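Local coordinates for carboxynorspermidine decarboxylase (Campylobacter jejuni subsp. jejuni 81116, PDB 3N29), which probably decarboxylates carboxynorspermidine to norspermidine, using a pyridoxal-5'-phosphate cofactor held at a beta/alpha-barrel active site, at residues E102-K107 with I126-S131; R322-R327 with K331-K336; N393-D398 with L403-E408. All coordinates share one frame; numbering follows the deposited sequence.

Contact 1. Residues E102-K107 with I126-S131; sequences EAKFAK and IGEIAS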
ATOM      1  N   GLU A 102      -1.985  -4.562 -17.029  1.00  9.26           N
ATOM      2  CA  GLU A 102      -0.608  -4.925 -17.276  1.00  8.18           C
ATOM      3  C   GLU A 102      -0.386  -5.233 -18.772  1.00  7.94           C
ATOM      4  O   GLU A 102       0.630  -4.845 -19.302  1.00  9.00           O
ATOM      5  CB  GLU A 102      -0.116  -6.095 -16.415  1.00 10.23           C
ATOM      6  CG  GLU A 102       0.262  -5.682 -15.005  1.00 10.56           C
ATOM      7  CD  GLU A 102       0.860  -6.758 -14.141  1.00 14.72           C
ATOM      8  OE1 GLU A 102       0.911  -7.925 -14.570  1.00  9.97           O
ATOM      9  OE2 GLU A 102       1.261  -6.451 -12.975  1.00 13.92           O
ATOM     10  N   ALA A 103      -1.351  -5.892 -19.423  1.00  8.12           N
ATOM     11  CA  ALA A 103      -1.254  -6.214 -20.878  1.00  8.39           C
ATOM     12  C   ALA A 103      -1.185  -4.924 -21.672  1.00  7.51           C
ATOM     13  O   ALA A 103      -0.348  -4.784 -22.588  1.00  6.15           O
ATOM     14  CB  ALA A 103      -2.412  -7.092 -21.317  1.00  6.63           C
ATOM     15  N   LYS A 104      -2.068  -3.976 -21.379  1.00  8.14           N
ATOM     16  CA  LYS A 104      -1.976  -2.639 -22.065  1.00  8.06           C
ATOM     17  C   LYS A 104      -0.656  -1.931 -21.846  1.00  8.71           C
ATOM     18  O   LYS A 104      -0.149  -1.293 -22.767  1.00  8.99           O
ATOM     19  CB  LYS A 104      -3.112  -1.699 -21.656  1.00  9.38           C
ATOM     20  CG  LYS A 104      -4.492  -2.160 -22.197  1.00  8.29           C
ATOM     21  CD  LYS A 104      -5.657  -1.495 -21.503  1.00 11.14           C
ATOM     22  CE  LYS A 104      -5.700  -0.018 -21.711  1.00 11.21           C
ATOM     23  NZ  LYS A 104      -6.113   0.256 -23.044  1.00 13.76           N
ATOM     24  N   PHE A 105      -0.093  -2.010 -20.645  1.00  7.25           N
ATOM     25  CA  PHE A 105       1.222  -1.409 -20.330  1.00  7.86           C
ATOM     26  C   PHE A 105       2.355  -2.077 -21.148  1.00  9.71           C
ATOM     27  O   PHE A 105       3.207  -1.407 -21.781  1.00  9.27           O
ATOM     28  CB  PHE A 105       1.470  -1.588 -18.832  1.00  7.97           C
ATOM     29  CG  PHE A 105       2.635  -0.877 -18.318  1.00  8.70           C
ATOM     30  CD1 PHE A 105       2.525   0.420 -17.903  1.00 10.55           C
ATOM     31  CD2 PHE A 105       3.869  -1.511 -18.271  1.00 11.37           C
ATOM     32  CE1 PHE A 105       3.637   1.091 -17.375  1.00 14.55           C
ATOM     33  CE2 PHE A 105       5.006  -0.866 -17.808  1.00 12.25           C
ATOM     34  CZ  PHE A 105       4.879   0.474 -17.342  1.00 14.65           C
ATOM     35  N   ALA A 106       2.347  -3.403 -21.153  1.00 10.01           N
ATOM     36  CA  ALA A 106       3.235  -4.198 -21.999  1.00 10.10           C
ATOM     37  C   ALA A 106       3.131  -3.791 -23.462  1.00 10.02           C
ATOM     38  O   ALA A 106       4.157  -3.483 -24.110  1.00 11.45           O
ATOM     39  CB  ALA A 106       2.881  -5.718 -21.836  1.00 10.93           C
ATOM     40  N   LYS A 107       1.903  -3.679 -23.974  1.00 10.25           N
ATOM     41  CA  LYS A 107       1.691  -3.216 -25.348  1.00 10.84           C
ATOM     42  C   LYS A 107       2.266  -1.815 -25.579  1.00 11.02           C
ATOM     43  O   LYS A 107       2.963  -1.572 -26.581  1.00  9.79           O
ATOM     44  CB  LYS A 107       0.199  -3.269 -25.714  1.00 11.28           C
ATOM     45  CG  LYS A 107      -0.183  -2.734 -27.073  1.00 11.56           C
ATOM     46  CD  LYS A 107       0.460  -3.601 -28.209  1.00 12.07           C
ATOM     47  CE  LYS A 107       0.112  -3.026 -29.611  1.00 13.90           C
ATOM     48  NZ  LYS A 107       0.736  -3.777 -30.702  1.00 10.84           N
ATOM     49  N   ILE A 126     -12.095  -9.610 -21.387  1.00 17.93           N
ATOM     50  CA  ILE A 126     -11.528 -10.737 -22.127  1.00 17.73           C
ATOM     51  C   ILE A 126     -11.282 -10.389 -23.588  1.00 17.67           C
ATOM     52  O   ILE A 126     -10.302 -10.825 -24.173  1.00 17.23           O
ATOM     53  CB  ILE A 126     -12.381 -12.043 -22.018  1.00 18.77           C
ATOM     54  CG1 ILE A 126     -11.544 -13.217 -22.547  1.00 17.83           C
ATOM     55  CG2 ILE A 126     -13.746 -11.942 -22.744  1.00 16.56           C
ATOM     56  CD1 ILE A 126     -10.272 -13.438 -21.663  1.00 22.30           C
ATOM     57  N   GLY A 127     -12.157  -9.572 -24.159  1.00 18.55           N
ATOM     58  CA  GLY A 127     -12.022  -9.135 -25.558  1.00 17.91           C
ATOM     59  C   GLY A 127     -10.729  -8.398 -25.817  1.00 18.07           C
ATOM     60  O   GLY A 127      -9.987  -8.719 -26.756  1.00 17.75           O
ATOM     61  N   GLU A 128     -10.461  -7.395 -24.988  1.00 17.61           N
ATOM     62  CA  GLU A 128      -9.286  -6.599 -25.214  1.00 18.48           C
ATOM     63  C   GLU A 128      -8.011  -7.434 -24.830  1.00 18.00           C
ATOM     64  O   GLU A 128      -6.995  -7.361 -25.532  1.00 18.22           O
ATOM     65  CB  GLU A 128      -9.388  -5.259 -24.458  1.00 18.88           C
ATOM     66  CG  GLU A 128      -8.276  -4.323 -24.853  1.00 19.50           C
ATOM     67  CD  GLU A 128      -8.380  -2.950 -24.238  1.00 22.59           C
ATOM     68  OE1 GLU A 128      -7.464  -2.146 -24.497  1.00 25.34           O
ATOM     69  OE2 GLU A 128      -9.367  -2.672 -23.516  1.00 23.31           O
ATOM     70  N   ILE A 129      -8.102  -8.274 -23.782  1.00 17.51           N
ATOM     71  CA  ILE A 129      -6.977  -9.141 -23.388  1.00 16.62           C
ATOM     72  C   ILE A 129      -6.623 -10.111 -24.518  1.00 17.05           C
ATOM     73  O   ILE A 129      -5.434 -10.299 -24.872  1.00 16.81           O
ATOM     74  CB  ILE A 129      -7.273  -9.934 -22.071  1.00 17.43           C
ATOM     75  CG1 ILE A 129      -7.342  -8.985 -20.861  1.00 18.00           C
ATOM     76  CG2 ILE A 129      -6.205 -11.061 -21.830  1.00 17.01           C
ATOM     77  CD1 ILE A 129      -8.007  -9.631 -19.561  1.00 14.14           C
ATOM     78  N   ALA A 130      -7.651 -10.683 -25.131  1.00 16.73           N
ATOM     79  CA  ALA A 130      -7.458 -11.525 -26.300  1.00 16.62           C
ATOM     80  C   ALA A 130      -6.784 -10.793 -27.466  1.00 17.05           C
ATOM     81  O   ALA A 130      -6.004 -11.394 -28.153  1.00 16.01           O
ATOM     82  CB  ALA A 130      -8.809 -12.098 -26.813  1.00 16.10           C
ATOM     83  N   SER A 131      -7.132  -9.540 -27.731  1.00 16.95           N
ATOM     84  CA  SER A 131      -6.544  -8.863 -28.910  1.00 17.77           C
ATOM     85  C   SER A 131      -5.070  -8.537 -28.634  1.00 16.86           C
ATOM     86  O   SER A 131      -4.282  -8.446 -29.540  1.00 14.62           O
ATOM     87  CB  SER A 131      -7.293  -7.571 -29.294  1.00 17.68           C
ATOM     88  OG  SER A 131      -7.267  -6.713 -28.157  1.00 24.12           O
TER
HETATM   89  O   HOH W   1      -9.278  -0.466 -22.192  1.00 17.39           O

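Contact 2. Residues R322-R327 with K331-K336; sequences RILATR and KISDLK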
ATOM      1  N   ARG A 322      25.165   0.796   8.709  1.00 13.17           N
ATOM      2  CA  ARG A 322      24.898  -0.583   9.096  1.00 13.45           C
ATOM      3  C   ARG A 322      23.619  -0.634   9.900  1.00 12.46           C
ATOM      4  O   ARG A 322      23.396   0.209  10.739  1.00 11.37           O
ATOM      5  CB  ARG A 322      26.034  -1.205   9.920  1.00 14.29           C
ATOM      6  CG  ARG A 322      27.451  -1.074   9.280  1.00 20.09           C
ATOM      7  CD  ARG A 322      28.629  -1.737  10.040  1.00 19.40           C
ATOM      8  NE  ARG A 322      28.598  -1.298  11.455  1.00 19.88           N
ATOM      9  CZ  ARG A 322      27.928  -1.928  12.434  1.00 18.81           C
ATOM     10  NH1 ARG A 322      27.285  -3.078  12.214  1.00 20.64           N
ATOM     11  NH2 ARG A 322      27.922  -1.420  13.632  1.00 17.29           N
ATOM     12  N   ILE A 323      22.828  -1.667   9.694  1.00 11.98           N
ATOM     13  CA  ILE A 323      21.597  -1.884  10.521  1.00 11.71           C
ATOM     14  C   ILE A 323      22.016  -2.310  11.936  1.00 11.38           C
ATOM     15  O   ILE A 323      22.749  -3.323  12.128  1.00 11.44           O
ATOM     16  CB  ILE A 323      20.665  -2.929   9.895  1.00 10.78           C
ATOM     17  CG1 ILE A 323      20.154  -2.499   8.508  1.00 12.04           C
ATOM     18  CG2 ILE A 323      19.524  -3.339  10.905  1.00 10.80           C
ATOM     19  CD1 ILE A 323      19.626  -3.676   7.694  1.00 11.66           C
ATOM     20  N   LEU A 324      21.549  -1.563  12.937  1.00 11.04           N
ATOM     21  CA  LEU A 324      21.722  -1.922  14.355  1.00 11.76           C
ATOM     22  C   LEU A 324      20.467  -2.633  14.913  1.00 11.51           C
ATOM     23  O   LEU A 324      20.617  -3.536  15.697  1.00 10.77           O
ATOM     24  CB  LEU A 324      21.928  -0.698  15.213  1.00 10.88           C
ATOM     25  CG  LEU A 324      23.215   0.084  14.874  1.00 14.92           C
ATOM     26  CD1 LEU A 324      23.142   1.492  15.529  1.00 12.76           C
ATOM     27  CD2 LEU A 324      24.500  -0.631  15.280  1.00 16.12           C
ATOM     28  N   ALA A 325      19.260  -2.226  14.486  1.00 11.68           N
ATOM     29  CA  ALA A 325      18.021  -2.768  15.025  1.00 12.15           C
ATOM     30  C   ALA A 325      16.933  -2.453  14.051  1.00 14.00           C
ATOM     31  O   ALA A 325      16.975  -1.409  13.375  1.00 12.28           O
ATOM     32  CB  ALA A 325      17.674  -2.198  16.389  1.00 12.15           C
ATOM     33  N   THR A 326      15.968  -3.358  14.000  1.00 13.20           N
ATOM     34  CA  THR A 326      14.754  -3.147  13.204  1.00 12.11           C
ATOM     35  C   THR A 326      13.721  -2.305  13.872  1.00 13.12           C
ATOM     36  O   THR A 326      13.713  -2.058  15.104  1.00 11.69           O
ATOM     37  CB  THR A 326      14.132  -4.534  12.814  1.00 12.82           C
ATOM     38  OG1 THR A 326      13.469  -5.085  13.933  1.00 14.12           O
ATOM     39  CG2 THR A 326      15.174  -5.575  12.267  1.00 13.28           C
ATOM     40  N   ARG A 327      12.773  -1.810  13.067  1.00 14.68           N
ATOM     41  CA  ARG A 327      11.579  -1.118  13.584  1.00 15.97           C
ATOM     42  C   ARG A 327      10.859  -1.929  14.615  1.00 16.86           C
ATOM     43  O   ARG A 327      10.246  -1.361  15.544  1.00 16.40           O
ATOM     44  CB  ARG A 327      10.606  -0.886  12.392  0.50 16.13           C
ATOM     45  CG  ARG A 327       9.225  -0.337  12.676  0.50 15.00           C
ATOM     46  CD  ARG A 327       8.399  -0.337  11.401  0.50 12.79           C
ATOM     47  NE  ARG A 327       6.955  -0.134  11.610  0.50 15.62           N
ATOM     48  CZ  ARG A 327       6.066  -1.102  11.679  0.50 14.49           C
ATOM     49  NH1 ARG A 327       6.433  -2.361  11.628  0.50 17.10           N
ATOM     50  NH2 ARG A 327       4.815  -0.816  11.823  0.50 16.91           N
ATOM     51  N   LYS A 331      17.355  -6.830  17.630  1.00 12.77           N
ATOM     52  CA  LYS A 331      18.760  -6.444  17.645  1.00 12.90           C
ATOM     53  C   LYS A 331      19.471  -7.145  16.515  1.00 12.90           C
ATOM     54  O   LYS A 331      19.352  -8.370  16.408  1.00 12.58           O
ATOM     55  CB  LYS A 331      19.437  -6.806  18.983  1.00 13.37           C
ATOM     56  CG  LYS A 331      20.799  -6.168  19.102  1.00 12.89           C
ATOM     57  CD  LYS A 331      21.382  -6.326  20.518  1.00 14.73           C
ATOM     58  CE  LYS A 331      22.847  -5.869  20.461  1.00 16.70           C
ATOM     59  NZ  LYS A 331      23.434  -5.742  21.792  1.00 14.08           N
ATOM     60  N   ILE A 332      20.170  -6.360  15.693  1.00 11.88           N
ATOM     61  CA  ILE A 332      20.861  -6.847  14.540  1.00 13.60           C
ATOM     62  C   ILE A 332      22.385  -6.767  14.747  1.00 13.95           C
ATOM     63  O   ILE A 332      23.085  -7.725  14.403  1.00 12.67           O
ATOM     64  CB  ILE A 332      20.375  -6.165  13.254  1.00 15.52           C
ATOM     65  CG1 ILE A 332      18.882  -6.491  12.982  1.00 16.48           C
ATOM     66  CG2 ILE A 332      21.193  -6.616  12.008  1.00 16.31           C
ATOM     67  CD1 ILE A 332      18.624  -7.882  12.893  1.00 14.75           C
ATOM     68  N   SER A 333      22.896  -5.668  15.300  1.00 14.71           N
ATOM     69  CA  SER A 333      24.318  -5.535  15.609  1.00 16.74           C
ATOM     70  C   SER A 333      24.554  -4.428  16.608  1.00 16.68           C
ATOM     71  O   SER A 333      23.628  -3.717  17.010  1.00 17.15           O
ATOM     72  CB  SER A 333      25.114  -5.257  14.326  1.00 17.66           C
ATOM     73  OG  SER A 333      24.799  -3.968  13.820  1.00 23.08           O
ATOM     74  N   ASP A 334      25.805  -4.302  17.050  1.00 16.38           N
ATOM     75  CA  ASP A 334      26.184  -3.338  18.032  1.00 17.05           C
ATOM     76  C   ASP A 334      26.900  -2.162  17.403  1.00 17.61           C
ATOM     77  O   ASP A 334      27.568  -2.333  16.402  1.00 14.89           O
ATOM     78  CB  ASP A 334      27.117  -3.992  19.021  1.00 17.97           C
ATOM     79  CG  ASP A 334      26.392  -4.946  19.912  1.00 23.14           C
ATOM     80  OD1 ASP A 334      25.622  -4.419  20.755  1.00 26.40           O
ATOM     81  OD2 ASP A 334      26.618  -6.177  19.787  1.00 27.87           O
ATOM     82  N   LEU A 335      26.757  -0.986  18.032  1.00 16.92           N
ATOM     83  CA  LEU A 335      27.423   0.219  17.614  1.00 18.83           C
ATOM     84  C   LEU A 335      28.952   0.025  17.781  1.00 19.42           C
ATOM     85  O   LEU A 335      29.377  -0.520  18.774  1.00 19.44           O
ATOM     86  CB  LEU A 335      26.936   1.390  18.456  1.00 18.65           C
ATOM     87  CG  LEU A 335      27.345   2.798  18.031  1.00 19.14           C
ATOM     88  CD1 LEU A 335      26.926   3.095  16.554  1.00 15.56           C
ATOM     89  CD2 LEU A 335      26.744   3.795  19.017  1.00 21.75           C
ATOM     90  N   LYS A 336      29.732   0.383  16.773  1.00 20.23           N
ATOM     91  CA  LYS A 336      31.179   0.363  16.939  1.00 22.51           C
ATOM     92  C   LYS A 336      31.684   1.707  17.450  1.00 22.74           C
ATOM     93  O   LYS A 336      30.988   2.706  17.498  1.00 21.88           O
ATOM     94  CB  LYS A 336      31.874  -0.052  15.673  1.00 22.61           C
ATOM     95  CG  LYS A 336      31.443  -1.430  15.168  1.00 25.93           C
ATOM     96  CD  LYS A 336      32.160  -1.777  13.868  1.00 30.19           C
ATOM     97  CE  LYS A 336      32.075  -3.270  13.577  1.00 33.07           C
ATOM     98  NZ  LYS A 336      33.426  -3.833  13.214  1.00 36.79           N
TER

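Contact 3. Residues N393-D398 with L403-E408; sequences NLMLLD and LQMIRE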
ATOM      1  N   ASN A 393       9.756  10.869  -7.102  1.00  9.14           N
ATOM      2  CA  ASN A 393       9.855  10.894  -8.531  1.00  9.42           C
ATOM      3  C   ASN A 393      10.615   9.664  -9.017  1.00  8.36           C
ATOM      4  O   ASN A 393      11.324   9.008  -8.257  1.00  8.25           O
ATOM      5  CB  ASN A 393      10.546  12.179  -9.018  1.00  9.35           C
ATOM      6  CG  ASN A 393       9.756  13.469  -8.664  1.00 11.86           C
ATOM      7  OD1 ASN A 393       8.531  13.499  -8.729  1.00 12.14           O
ATOM      8  ND2 ASN A 393      10.487  14.518  -8.264  1.00 12.13           N
ATOM      9  N   LEU A 394      10.365   9.336 -10.259  1.00  6.82           N
ATOM     10  CA  LEU A 394      11.073   8.256 -10.947  1.00  7.69           C
ATOM     11  C   LEU A 394      12.149   8.845 -11.846  1.00  6.58           C
ATOM     12  O   LEU A 394      11.861   9.660 -12.707  1.00  6.63           O
ATOM     13  CB  LEU A 394      10.086   7.434 -11.733  1.00  7.25           C
ATOM     14  CG  LEU A 394       8.838   6.877 -11.051  1.00 10.98           C
ATOM     15  CD1 LEU A 394       8.098   5.907 -12.072  1.00 10.79           C
ATOM     16  CD2 LEU A 394       9.122   6.257  -9.695  1.00 10.11           C
ATOM     17  N   MET A 395      13.387   8.418 -11.659  1.00  6.28           N
ATOM     18  CA  MET A 395      14.510   8.915 -12.420  1.00  6.27           C
ATOM     19  C   MET A 395      15.383   7.758 -12.888  1.00  5.99           C
ATOM     20  O   MET A 395      15.376   6.661 -12.291  1.00  7.82           O
ATOM     21  CB  MET A 395      15.359   9.877 -11.546  1.00  6.83           C
ATOM     22  CG  MET A 395      14.558  11.055 -10.868  1.00  7.83           C
ATOM     23  SD  MET A 395      15.708  12.245 -10.013  1.00  2.00           S
ATOM     24  CE  MET A 395      15.920  13.342 -11.388  1.00 10.09           C
ATOM     25  N   LEU A 396      16.122   8.033 -13.933  1.00  7.24           N
ATOM     26  CA  LEU A 396      17.005   7.115 -14.617  1.00  7.40           C
ATOM     27  C   LEU A 396      18.384   7.708 -14.672  1.00  8.32           C
ATOM     28  O   LEU A 396      18.585   8.742 -15.278  1.00  8.51           O
ATOM     29  CB  LEU A 396      16.473   6.811 -16.028  1.00  7.04           C
ATOM     30  CG  LEU A 396      17.406   5.857 -16.801  1.00 10.44           C
ATOM     31  CD1 LEU A 396      17.334   4.494 -16.200  1.00 14.11           C
ATOM     32  CD2 LEU A 396      17.144   5.835 -18.304  1.00 15.50           C
ATOM     33  N   LEU A 397      19.375   7.047 -14.074  1.00  8.11           N
ATOM     34  CA  LEU A 397      20.761   7.395 -14.276  1.00  8.26           C
ATOM     35  C   LEU A 397      21.240   6.572 -15.447  1.00  9.16           C
ATOM     36  O   LEU A 397      21.396   5.363 -15.354  1.00  9.67           O
ATOM     37  CB  LEU A 397      21.611   7.072 -13.033  1.00  8.59           C
ATOM     38  CG  LEU A 397      23.105   7.379 -13.110  1.00  9.96           C
ATOM     39  CD1 LEU A 397      23.296   8.899 -13.244  1.00 14.18           C
ATOM     40  CD2 LEU A 397      23.903   6.840 -11.851  1.00 15.65           C
ATOM     41  N   ASP A 398      21.477   7.227 -16.550  1.00  6.82           N
ATOM     42  CA  ASP A 398      21.693   6.539 -17.802  1.00  9.58           C
ATOM     43  C   ASP A 398      23.101   6.077 -18.017  1.00  9.67           C
ATOM     44  O   ASP A 398      23.945   6.238 -17.154  1.00  8.83           O
ATOM     45  CB  ASP A 398      21.130   7.344 -18.989  1.00  9.11           C
ATOM     46  CG  ASP A 398      21.945   8.548 -19.345  1.00 12.72           C
ATOM     47  OD1 ASP A 398      23.149   8.600 -18.987  1.00 14.67           O
ATOM     48  OD2 ASP A 398      21.384   9.410 -20.099  1.00 12.02           O
ATOM     49  N   LEU A 403      21.441  11.967 -15.303  1.00 13.65           N
ATOM     50  CA  LEU A 403      20.213  11.709 -14.532  1.00 13.46           C
ATOM     51  C   LEU A 403      19.068  12.317 -15.316  1.00 12.80           C
ATOM     52  O   LEU A 403      19.114  13.536 -15.642  1.00 13.47           O
ATOM     53  CB  LEU A 403      20.338  12.385 -13.171  1.00 13.65           C
ATOM     54  CG  LEU A 403      19.279  12.087 -12.129  1.00 17.66           C
ATOM     55  CD1 LEU A 403      19.292  10.580 -11.882  1.00 15.39           C
ATOM     56  CD2 LEU A 403      19.591  12.804 -10.811  1.00 17.20           C
ATOM     57  N   GLN A 404      18.112  11.490 -15.696  1.00 11.03           N
ATOM     58  CA  GLN A 404      16.924  11.888 -16.441  1.00  9.76           C
ATOM     59  C   GLN A 404      15.645  11.744 -15.554  1.00  9.46           C
ATOM     60  O   GLN A 404      15.532  10.767 -14.815  1.00 10.55           O
ATOM     61  CB  GLN A 404      16.765  10.973 -17.626  1.00  9.46           C
ATOM     62  CG  GLN A 404      17.898  11.082 -18.685  1.00  8.12           C
ATOM     63  CD  GLN A 404      17.548  10.337 -19.960  1.00 13.26           C
ATOM     64  OE1 GLN A 404      16.465  10.524 -20.506  1.00 11.20           O
ATOM     65  NE2 GLN A 404      18.494   9.525 -20.471  1.00  9.64           N
ATOM     66  N   MET A 405      14.740  12.705 -15.633  1.00 10.12           N
ATOM     67  CA  MET A 405      13.424  12.608 -14.969  1.00 11.60           C
ATOM     68  C   MET A 405      12.487  11.780 -15.881  1.00 11.70           C
ATOM     69  O   MET A 405      12.201  12.170 -17.034  1.00 14.21           O
ATOM     70  CB  MET A 405      12.834  14.006 -14.769  1.00 11.19           C
ATOM     71  CG  MET A 405      11.527  14.043 -13.958  1.00 14.43           C
ATOM     72  SD  MET A 405      11.753  13.634 -12.208  1.00  4.86           S
ATOM     73  CE  MET A 405      12.345  15.106 -11.581  1.00 19.20           C
ATOM     74  N   ILE A 406      12.044  10.631 -15.372  1.00 12.23           N
ATOM     75  CA  ILE A 406      11.055   9.751 -16.046  1.00 12.77           C
ATOM     76  C   ILE A 406       9.609  10.143 -15.702  1.00 12.56           C
ATOM     77  O   ILE A 406       8.786  10.381 -16.600  1.00 12.51           O
ATOM     78  CB  ILE A 406      11.348   8.249 -15.790  1.00 12.74           C
ATOM     79  CG1 ILE A 406      12.811   7.908 -16.166  1.00 13.72           C
ATOM     80  CG2 ILE A 406      10.347   7.377 -16.559  1.00 12.53           C
ATOM     81  CD1 ILE A 406      13.201   8.181 -17.727  1.00 15.67           C
ATOM     82  N   ARG A 407       9.314  10.285 -14.398  1.00 12.30           N
ATOM     83  CA  ARG A 407       8.006  10.744 -13.935  1.00 13.07           C
ATOM     84  C   ARG A 407       8.159  11.642 -12.780  1.00 12.65           C
ATOM     85  O   ARG A 407       8.847  11.307 -11.802  1.00 11.11           O
ATOM     86  CB  ARG A 407       7.156   9.597 -13.452  1.00 13.11           C
ATOM     87  CG  ARG A 407       6.837   8.609 -14.565  1.00 17.84           C
ATOM     88  CD  ARG A 407       5.402   8.389 -14.734  1.00 21.89           C
ATOM     89  NE  ARG A 407       5.112   7.279 -15.626  1.00 19.12           N
ATOM     90  CZ  ARG A 407       4.691   7.401 -16.882  1.00 22.09           C
ATOM     91  NH1 ARG A 407       4.538   8.590 -17.437  1.00 19.62           N
ATOM     92  NH2 ARG A 407       4.437   6.322 -17.587  1.00 18.33           N
ATOM     93  N   GLU A 408       7.584  12.840 -12.909  1.00 13.89           N
ATOM     94  CA  GLU A 408       7.550  13.802 -11.810  1.00 13.85           C
ATOM     95  C   GLU A 408       6.077  13.917 -11.388  1.00 14.48           C
ATOM     96  O   GLU A 408       5.202  14.266 -12.195  1.00 15.15           O
ATOM     97  CB  GLU A 408       8.065  15.160 -12.234  1.00 15.37           C
ATOM     98  CG  GLU A 408       8.171  16.152 -11.071  1.00 18.58           C
ATOM     99  CD  GLU A 408       8.732  17.510 -11.467  1.00 24.07           C
ATOM    100  OE1 GLU A 408       8.935  17.775 -12.650  1.00 25.62           O
ATOM    101  OE2 GLU A 408       8.937  18.325 -10.569  1.00 26.28           O
TER

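Contact 1. Residues E102-K107 with I126-S131
K104 and E128 form a salt bridge between two neighbouring helices. K104 NZ donates to E128 OE1 at 3.1 Å. It meets that oxygen on the syn side of the carboxylate, 21° out of its plane. A water joins the same two groups. It donates to E128 OE2 at 2.6 Å and accepts a weak bond from K104 NZ at 3.4 Å, so both carboxylate oxygens are engaged. Within 126-131, S131 OG bonds back to the carbonyl E128 O at 2.7 Å. The K104 and E128 side chains cross at about a right angle. E128 reaches over fully extended, with CG anti to its backbone N (chi1 -171°). The lysine chain instead bends at chi3 and chi4, which turns NZ back onto OE1. K104 CD also lies 3.6 Å from E128 OE1. The ammonium makes a cation-pi contact with Y411 of the second subunit, so it is shared between E128 and the aromatic ring.

The helices are 100-109 and 123-132, consecutive on the outside of the eight-stranded beta/alpha barrel. Strand 113-118 lies between them in sequence, and its T116 touches both A103 and I129. Away from the salt bridge the two segments do not touch: A103 CB points toward the other helix but stays 5.3 Å from I129 CG1. L132, one residue past 126-131, packs against A103, K104 and K107. On helix 100-109, E102 and F105 rest on L76, next to K77 of the pyridoxal-5'-phosphate pocket. F105 also meets Y414 of the second subunit edge-to-face.

Contact 2. Residues R322-R327 with K331-K336
R322 NH1, S333 OG and the backbone carbonyl of I323 form a short hydrogen-bond chain. R322 NH1 donates to S333 OG at 3.1 Å, and S333 OG donates onward to I323 O at 2.7 Å. The serine hydroxyl is thus both acceptor and donor. Its chi1 of 68° sets OG where it can meet both R322 NH1 and I323 O. R322 NH2 bonds D334 O at 2.9 Å, tilted 16° from the guanidinium plane. Both partners lie at the guanidinium edge, while R322 NE makes a salt bridge with E339. Within the loop, K331 NZ forms a salt bridge with D334 OD1 at 2.8 Å. T326 OG1 bonds E330 N.

Among backbone bonds, L324 O takes two donors from the same face of its plane: I332 N at 2.9 Å and S333 N at 3.1 Å. A single bridge pairs A325 with K331. Segment 322-327 lies on strand 321-325, in the mixed sheet of the beta domain. L324 and A325 both face E357 of strand 354-360, a classic beta bulge. The loop 331-336 runs back along this strand in a roughly opposite direction.

Apolar contacts flank the polar ones. I323 and I332 lie side by side, with I323 CG2 3.8 Å from I332 CB. The T326 and I332 side chains cross at about a right angle, with T326 CG2 3.9 Å from I332 CG1. L324 CD2 lies against the D334-L335 peptide.

Contact 3. Residues N393-D398 with L403-E408
M395 and L403 meet because the methionine chain bends at chi3 (92°), which swings CE to 3.7 Å from L403 CG. L403 CD2 meets the same methyl. D398 holds its carboxylate between its backbone N and carbonyl carbon (chi1 73°), where the extended Q404 chain can reach it. These pairs belong to an antiparallel beta hairpin, strands 393-397 and 403-405, on the mixed sheet beside strand 46-50.

M395, L397, L403 and M405 share one face, and M395 CE also touches M405 CE at 4.0 Å. The other face carries L394, L396, Q404 and R407. There L394 and R407 lie side by side, with L394 CD1 on R407 CG. The R407 guanidinium continues to Y109 OH through NH2. N393 CB packs on M405 SD, while N393 OD1 takes a bond from F409 N.

D398 OD2 accepts from Q404 NE2 at 2.9 Å through its anti lone pair, the one turned away from OD1. The amide and carboxylate planes stand 79° apart. D398 OD1 accepts from K400 N and E402 N, tying this carboxylate to the connecting turn.

I406 and R407 both face L394, a classic beta bulge that shifts the register by one residue. I406 CG1 reaches across to L396 CB at 3.8 Å. At the bulge L394 O accepts twice, from I406 N at 2.8 Å and from R407 N at 3.1 Å.

How the contacts relate
Contact 1 lies on the barrel; contacts 2 and 3 both reach the mixed sheet of the beta domain. Contacts 1 and 2 are on opposite sides of the chain's centre, with centres 46 Å apart. Contacts 2 and 3 are 32 Å apart between centres, and about 21 Å between nearest atoms. Contact 3 comes within about 5 Å of contact 1 at the nearest atoms, without touching it. Helix 100-109, which carries part of contact 1, reaches contact 3 through Y109. Both touch the second subunit. The cofactor pocket draws on K77, H200, E272 and Y378. No residue of these segments is among those lining the cofactor or norspermidine pockets.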